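PDB 5E1V: polyketide synthase PksL, which probably dehydrates beta-hydroxyacyl intermediates of bacillaene assembly through this monomeric dehydratase domain of a trans-AT polyketide synthase split module. Local coordinates for residues Lys14-Tyr19 with Ser153-Ala158; Leu173-Glu178 with Pro190-Gly195; Phe186-Thr191 with Ser226-Thr231. One frame throughout, in Å; residues are numbered along the deposited sequence.

Contact 1. Residues Lys14-Tyr19 with Ser153-Ala158; sequences KNPFIY and SEYMKA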
# COMPACT_ATOMS: atom_id res chain seq x y z
N LYS A 14 -11.02 6.76 14.24
CA LYS A 14 -10.36 8.07 14.37
C LYS A 14 -9.21 8.20 13.39
O LYS A 14 -8.80 9.28 13.12
CB LYS A 14 -9.80 8.26 15.78
CG LYS A 14 -10.93 8.45 16.80
CD LYS A 14 -10.64 9.54 17.81
CE LYS A 14 -11.90 9.96 18.57
NZ LYS A 14 -12.34 8.93 19.52
N ASN A 15 -8.68 7.08 12.93
CA ASN A 15 -7.64 7.03 11.94
C ASN A 15 -8.27 7.31 10.60
O ASN A 15 -9.23 6.63 10.20
CB ASN A 15 -7.02 5.61 11.93
CG ASN A 15 -5.94 5.44 10.89
OD1 ASN A 15 -6.15 5.48 9.67
ND2 ASN A 15 -4.75 5.11 11.39
N PRO A 16 -7.73 8.30 9.85
CA PRO A 16 -8.43 8.68 8.63
C PRO A 16 -8.39 7.62 7.54
O PRO A 16 -9.29 7.62 6.67
CB PRO A 16 -7.72 9.97 8.20
CG PRO A 16 -6.36 9.85 8.75
CD PRO A 16 -6.45 9.01 10.01
N PHE A 17 -7.36 6.73 7.53
CA PHE A 17 -7.36 5.68 6.50
C PHE A 17 -8.48 4.67 6.77
O PHE A 17 -9.15 4.24 5.88
CB PHE A 17 -5.98 4.98 6.46
CG PHE A 17 -4.82 5.94 6.17
CD1 PHE A 17 -4.70 6.55 4.95
CD2 PHE A 17 -3.92 6.30 7.16
CE1 PHE A 17 -3.63 7.44 4.63
CE2 PHE A 17 -2.88 7.22 6.89
CZ PHE A 17 -2.76 7.80 5.60
N ILE A 18 -8.70 4.34 8.04
CA ILE A 18 -9.72 3.41 8.39
C ILE A 18 -11.09 4.04 8.17
O ILE A 18 -11.97 3.43 7.68
CB ILE A 18 -9.53 2.92 9.84
CG1 ILE A 18 -8.18 2.17 10.00
CG2 ILE A 18 -10.60 2.00 10.27
CD1 ILE A 18 -7.90 1.69 11.38
N TYR A 19 -11.28 5.26 8.62
CA TYR A 19 -12.57 5.85 8.48
C TYR A 19 -12.99 5.96 7.05
O TYR A 19 -14.19 5.75 6.73
CB TYR A 19 -12.56 7.19 9.17
CG TYR A 19 -13.89 7.85 9.22
CD1 TYR A 19 -14.69 7.72 10.32
CD2 TYR A 19 -14.32 8.69 8.19
CE1 TYR A 19 -15.94 8.35 10.39
CE2 TYR A 19 -15.57 9.35 8.24
CZ TYR A 19 -16.38 9.18 9.34
OH TYR A 19 -17.66 9.86 9.43
N SER A 153 -13.06 7.34 0.35
CA SER A 153 -13.63 8.67 0.42
C SER A 153 -12.54 9.55 0.92
O SER A 153 -11.58 9.08 1.56
CB SER A 153 -14.83 8.67 1.38
OG SER A 153 -14.40 8.20 2.66
N GLU A 154 -12.66 10.82 0.57
CA GLU A 154 -11.90 11.90 1.11
C GLU A 154 -10.34 11.66 1.19
O GLU A 154 -9.68 11.52 0.17
CB GLU A 154 -12.55 12.29 2.44
CG GLU A 154 -13.01 13.72 2.58
CD GLU A 154 -12.26 14.44 3.67
OE1 GLU A 154 -12.85 14.67 4.75
OE2 GLU A 154 -11.05 14.72 3.47
N TYR A 155 -9.79 11.71 2.38
CA TYR A 155 -8.36 11.45 2.66
C TYR A 155 -7.75 10.28 1.89
O TYR A 155 -6.56 10.35 1.45
CB TYR A 155 -8.21 11.17 4.14
CG TYR A 155 -6.94 11.53 4.80
CD1 TYR A 155 -6.82 12.73 5.49
CD2 TYR A 155 -5.82 10.65 4.79
CE1 TYR A 155 -5.71 13.05 6.19
CE2 TYR A 155 -4.68 10.97 5.50
CZ TYR A 155 -4.61 12.14 6.17
OH TYR A 155 -3.49 12.49 6.81
N MET A 156 -8.53 9.23 1.69
CA MET A 156 -8.10 7.94 1.05
C MET A 156 -8.17 7.92 -0.51
O MET A 156 -7.79 6.92 -1.15
CB MET A 156 -8.91 6.77 1.62
CG MET A 156 -8.42 6.23 2.96
SD MET A 156 -7.34 4.76 2.78
CE MET A 156 -6.24 5.07 1.44
N LYS A 157 -8.74 8.98 -1.12
CA LYS A 157 -8.93 8.99 -2.56
C LYS A 157 -7.80 9.78 -3.12
O LYS A 157 -7.70 10.92 -2.78
CB LYS A 157 -10.26 9.69 -2.99
CG LYS A 157 -11.39 8.77 -3.23
CD LYS A 157 -12.66 9.48 -3.67
CE LYS A 157 -12.89 9.32 -5.18
NZ LYS A 157 -14.06 10.21 -5.52
N ALA A 158 -6.95 9.19 -3.97
CA ALA A 158 -5.91 9.88 -4.59
C ALA A 158 -6.61 10.71 -5.74
O ALA A 158 -7.75 10.42 -6.05
CB ALA A 158 -4.84 8.91 -5.17
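Pro16 covers one face of the Tyr155 ring, and Phe17 meets the edge of the same ring. The proline CB sits over the middle of the ring. Pro16 CB lies 3.8 Å from the centroid of the Tyr155 ring and only 11° off the normal, a CH-pi contact. Pro16 CG follows it over the same face and reaches Tyr155 CE2 at 3.8 Å. Phe17 and Tyr155 form an edge-to-face pair. Their planes stand at 84°, and Tyr155 turns its edge to the Phe17 ring. The nearest atoms of this pair are Phe17 CZ and Tyr155 CE2, 3.7 Å apart. Met156 comes to the Phe17 ring from another direction. Its sulfur lies at the edge, near the ring plane, with Met156 SD 3.9 Å from Phe17 CD1. This is a Met-aromatic contact. The first torsion of Met156 sets CG beside its backbone N, and Met156 CG rests 3.6 Å from Phe17 O. Bends further out, at chi2 and chi3, bring the sulfur to the ring edge.

Polyketide synthase dehydratases have a double hotdog fold. The contact joins the N-terminal part of that fold to its later part. Phe17 also packs on Pro190 and Thr191 of helix 190-203. Ser153 is hydrogen-bonded through OG to His20, just past the short helix.

That helix, residues 16-19, is capped by Asn15. CG of Asn15 lies opposite the backbone N (chi1 178°), and OD1 turns back to the first turn. Asn15 OD1 accepts from Ile18 N at 3.2 Å, with the donor tilted from the carbonyl plane. A second, weak bond comes from Phe17 N, 2.8 Å from Asn15 OD1.

Contact 2. Residues Leu173-Glu178 with Pro190-Gly195; sequences LSLGSE and PTLIDG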
# COMPACT_ATOMS: atom_id res chain seq x y z
N LEU A 173 -0.56 10.31 -9.76
CA LEU A 173 -1.22 10.26 -8.48
C LEU A 173 -0.80 11.42 -7.62
O LEU A 173 0.35 11.76 -7.60
CB LEU A 173 -0.82 8.95 -7.75
CG LEU A 173 -1.47 7.72 -8.36
CD1 LEU A 173 -0.89 6.43 -7.79
CD2 LEU A 173 -2.99 7.76 -8.27
N SER A 174 -1.72 12.04 -6.89
CA SER A 174 -1.34 13.03 -5.87
C SER A 174 -2.41 13.00 -4.72
O SER A 174 -3.46 12.48 -4.88
CB SER A 174 -1.08 14.45 -6.47
OG SER A 174 -2.29 15.07 -6.91
N LEU A 175 -2.08 13.53 -3.55
CA LEU A 175 -3.04 13.66 -2.46
C LEU A 175 -4.16 14.67 -2.79
O LEU A 175 -3.92 15.72 -3.44
CB LEU A 175 -2.27 14.10 -1.25
CG LEU A 175 -1.68 13.09 -0.29
CD1 LEU A 175 -1.59 11.62 -0.70
CD2 LEU A 175 -0.54 13.50 0.60
N GLY A 176 -5.37 14.38 -2.29
CA GLY A 176 -6.42 15.37 -2.25
C GLY A 176 -6.07 16.42 -1.25
O GLY A 176 -5.13 16.26 -0.47
N SER A 177 -6.83 17.51 -1.21
CA SER A 177 -6.42 18.64 -0.37
C SER A 177 -6.40 18.37 1.14
O SER A 177 -5.60 18.97 1.89
CB SER A 177 -7.29 19.87 -0.69
OG SER A 177 -8.60 19.61 -0.23
N GLU A 178 -7.27 17.47 1.64
CA GLU A 178 -7.30 17.18 3.05
C GLU A 178 -6.06 16.40 3.48
O GLU A 178 -5.41 16.81 4.42
CB GLU A 178 -8.53 16.35 3.45
N PRO A 190 0.08 6.00 2.52
CA PRO A 190 -0.99 5.02 2.11
C PRO A 190 -1.97 5.37 1.02
O PRO A 190 -2.28 4.55 0.27
CB PRO A 190 -1.68 4.71 3.38
CG PRO A 190 -0.55 4.88 4.43
CD PRO A 190 0.07 6.13 4.00
N THR A 191 -2.38 6.61 0.86
CA THR A 191 -3.19 6.99 -0.29
C THR A 191 -2.50 6.90 -1.65
O THR A 191 -3.07 6.46 -2.67
CB THR A 191 -3.67 8.46 -0.01
OG1 THR A 191 -4.48 8.43 1.19
CG2 THR A 191 -4.51 8.91 -1.05
N LEU A 192 -1.24 7.27 -1.68
CA LEU A 192 -0.46 7.09 -2.89
C LEU A 192 -0.28 5.62 -3.19
O LEU A 192 -0.42 5.21 -4.32
CB LEU A 192 0.85 7.79 -2.71
CG LEU A 192 0.89 9.33 -2.62
CD1 LEU A 192 2.29 9.79 -2.53
CD2 LEU A 192 0.21 9.93 -3.85
N ILE A 193 0.07 4.80 -2.17
CA ILE A 193 0.34 3.40 -2.43
C ILE A 193 -1.01 2.69 -2.74
O ILE A 193 -1.12 2.01 -3.73
CB ILE A 193 1.04 2.65 -1.27
CG1 ILE A 193 2.26 3.43 -0.69
CG2 ILE A 193 1.47 1.27 -1.81
CD1 ILE A 193 3.28 3.90 -1.66
N ASP A 194 -2.04 2.91 -1.93
CA ASP A 194 -3.31 2.29 -2.22
C ASP A 194 -3.84 2.69 -3.63
O ASP A 194 -4.35 1.86 -4.41
CB ASP A 194 -4.33 2.50 -1.09
CG ASP A 194 -5.61 1.79 -1.34
OD1 ASP A 194 -5.66 0.52 -1.17
OD2 ASP A 194 -6.55 2.50 -1.79
N GLY A 195 -3.75 3.98 -3.93
CA GLY A 195 -4.18 4.50 -5.25
C GLY A 195 -3.45 3.80 -6.40
O GLY A 195 -4.02 3.57 -7.47
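Leu173 and Leu175 pack against Thr191, Leu192 and Gly195 where strand 168-174 meets the start of helix 190-203. A helix lying against a curved antiparallel sheet is the basic hotdog arrangement. The sequence from His189 to Asp194 fits the HPxxxD pattern of polyketide synthase dehydratases.

The side chains meet by apolar packing alone. The branch end CD1 of Leu175 fits between two helix side chains, 3.8 Å from Thr191 CB and 3.9 Å from Leu192 CG. Thr191 adds a methyl: its CG2, opposite the backbone N, lies 4.0 Å from Leu175 CD1. Leu175 crosses the Leu192 side chain at about a right angle. Leu192 CD2 reaches back over the strand to Ser174 CA, at 4.0 Å.

Other contacts are between side chain and backbone. Leu173 CD1 lies 3.7 Å from Leu192 O. Leu173 CD1 is also 3.9 Å from Gly195 C, where the glycine brings bare backbone up to the leucine.

Polar groups find partners elsewhere. On the strand side, the backbones of Leu173 and Leu175 pair with Cys233 and Thr231. Asp194 OD2 has a weak hydrogen bond with His152 NE2. Thr191 turns OG1 beside its backbone N (chi1 -62°), and there Thr191 OG1 is hydrogen-bonded to Tyr155 O.

Contact 3. Residues Phe186-Thr191 with Ser226-Thr231; sequences FMFHPT and SALLQT
Met187 and His189 bond to the two sides of one residue, Leu229. Leu229 N donates to Met187 O at 2.8 Å. Leu229 O accepts from His189 N at 2.9 Å, in a nearly straight bond (172°). The two chains run parallel here, and Phe188 and Leu229 form a single beta bridge. Phe188 N and Met187 N both turn to Asp36 OD1 in helix 34-44.

Gln230 adds the one side-chain bond. With the chain extended beyond CG, Gln230 NE2 comes 3.0 Å from Phe186 O. The donor lies in the carbonyl plane, but the bond is bent (132°), and Phe186 O is tilted 31° from the Gln230 amide plane. Thr191 N donates in the ring plane of His189 to ND1, at 3.2 Å, a capping bond for helix 190-203.

Apolar contacts fill in around these bonds. Met187 CE touches Leu228 CD2 at 3.7 Å. Leu229 CD1 lies 3.8 Å from Phe188 CD1, at the ring edge. Two buried carbonyls, Ala227 O and Gln230 O, have no polar partner in the model. Ala227 O faces the edge of Phe188, 3.3 Å from Phe188 CE1. The pairing is therefore set mainly by main-chain bonds, with Gln230 reinforcing it at Phe186.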
# COMPACT_ATOMS: atom_id res chain seq x y z
N PHE A 186 4.50 11.57 6.64
CA PHE A 186 4.51 10.22 6.05
C PHE A 186 5.80 9.85 5.29
O PHE A 186 6.58 10.73 4.84
CB PHE A 186 3.28 10.15 5.11
CG PHE A 186 2.04 10.09 5.85
CD1 PHE A 186 1.39 11.26 6.18
CD2 PHE A 186 1.50 8.86 6.28
CE1 PHE A 186 0.25 11.24 6.98
CE2 PHE A 186 0.38 8.81 7.04
CZ PHE A 186 -0.28 10.02 7.39
N MET A 187 6.01 8.54 5.13
CA MET A 187 7.19 8.07 4.40
C MET A 187 6.74 7.47 3.05
O MET A 187 7.30 7.75 2.01
CB MET A 187 7.94 7.07 5.20
CG MET A 187 8.59 7.65 6.43
SD MET A 187 9.63 6.47 7.29
CE MET A 187 10.91 6.29 6.11
N PHE A 188 5.74 6.58 3.11
CA PHE A 188 5.15 6.01 1.92
C PHE A 188 3.64 6.13 2.05
O PHE A 188 2.96 5.21 2.58
CB PHE A 188 5.71 4.56 1.76
CG PHE A 188 7.18 4.58 1.64
CD1 PHE A 188 7.72 4.97 0.43
CD2 PHE A 188 8.04 4.21 2.70
CE1 PHE A 188 9.11 5.10 0.29
CE2 PHE A 188 9.41 4.36 2.54
CZ PHE A 188 9.94 4.83 1.32
N HIS A 189 3.14 7.31 1.60
CA HIS A 189 1.81 7.66 1.95
C HIS A 189 0.82 6.59 1.54
O HIS A 189 0.66 6.32 0.36
CB HIS A 189 1.37 8.99 1.30
CG HIS A 189 0.28 9.67 2.07
ND1 HIS A 189 -1.01 9.27 2.00
CD2 HIS A 189 0.30 10.78 2.84
CE1 HIS A 189 -1.75 10.04 2.75
NE2 HIS A 189 -0.97 10.95 3.30
N PRO A 190 0.08 6.00 2.52
CA PRO A 190 -0.99 5.02 2.11
C PRO A 190 -1.97 5.37 1.02
O PRO A 190 -2.28 4.55 0.27
CB PRO A 190 -1.68 4.71 3.38
CG PRO A 190 -0.55 4.88 4.43
CD PRO A 190 0.07 6.13 4.00
N THR A 191 -2.38 6.61 0.86
CA THR A 191 -3.19 6.99 -0.29
C THR A 191 -2.50 6.90 -1.65
O THR A 191 -3.07 6.46 -2.67
CB THR A 191 -3.67 8.46 -0.01
OG1 THR A 191 -4.48 8.43 1.19
CG2 THR A 191 -4.51 8.91 -1.05
N SER A 226 14.54 4.39 -2.46
CA SER A 226 15.66 5.34 -2.35
C SER A 226 15.17 6.73 -1.89
O SER A 226 15.97 7.58 -1.59
CB SER A 226 16.39 5.48 -3.73
OG SER A 226 15.55 6.02 -4.76
N ALA A 227 13.86 6.98 -1.87
CA ALA A 227 13.33 8.28 -1.44
C ALA A 227 11.87 8.09 -0.98
O ALA A 227 11.19 7.10 -1.27
CB ALA A 227 13.42 9.33 -2.54
N LEU A 228 11.43 9.00 -0.15
CA LEU A 228 10.06 8.97 0.36
C LEU A 228 9.03 9.24 -0.71
O LEU A 228 9.29 9.95 -1.72
CB LEU A 228 9.96 10.05 1.44
CG LEU A 228 10.88 9.99 2.65
CD1 LEU A 228 10.33 10.88 3.81
CD2 LEU A 228 11.07 8.58 3.22
N LEU A 229 7.82 8.73 -0.52
CA LEU A 229 6.70 9.09 -1.36
C LEU A 229 5.63 9.73 -0.52
O LEU A 229 4.91 9.05 0.16
CB LEU A 229 6.12 7.84 -2.03
CG LEU A 229 7.15 7.13 -2.87
CD1 LEU A 229 6.68 5.68 -3.16
CD2 LEU A 229 7.32 7.87 -4.14
N GLN A 230 5.51 11.06 -0.60
CA GLN A 230 4.70 11.81 0.36
C GLN A 230 3.48 12.50 -0.22
O GLN A 230 2.37 12.32 0.29
CB GLN A 230 5.54 12.85 1.04
CG GLN A 230 6.83 12.31 1.65
CD GLN A 230 7.60 13.31 2.41
OE1 GLN A 230 8.48 13.93 1.86
NE2 GLN A 230 7.40 13.38 3.71
N THR A 231 3.70 13.31 -1.29
CA THR A 231 2.66 14.16 -1.92
C THR A 231 2.11 13.66 -3.24
O THR A 231 0.92 13.91 -3.61
CB THR A 231 3.21 15.56 -2.11
OG1 THR A 231 4.55 15.46 -2.66
CG2 THR A 231 3.35 16.27 -0.80

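Overall arrangement
From the N terminus, contact 1 comes first. It closes a long loop of 133 residues between the short helix 16-19 and the turn before strand 159-165. Contacts 2 and 3 both follow it, and they overlap at Pro190 and Thr191. Contact 2 closes a short loop, from the end of strand 168-174 to helix 190-203. Contact 3 reaches on from the approach to that helix to the turn between strands 215-225 and 232-245. The start of helix 190-203 is the meeting point. Phe17 of contact 1 also packs on Phe186 of contact 3. Leu175 N and Thr231 O, probably hydrogen-bonded, join contacts 2 and 3 from the strand side.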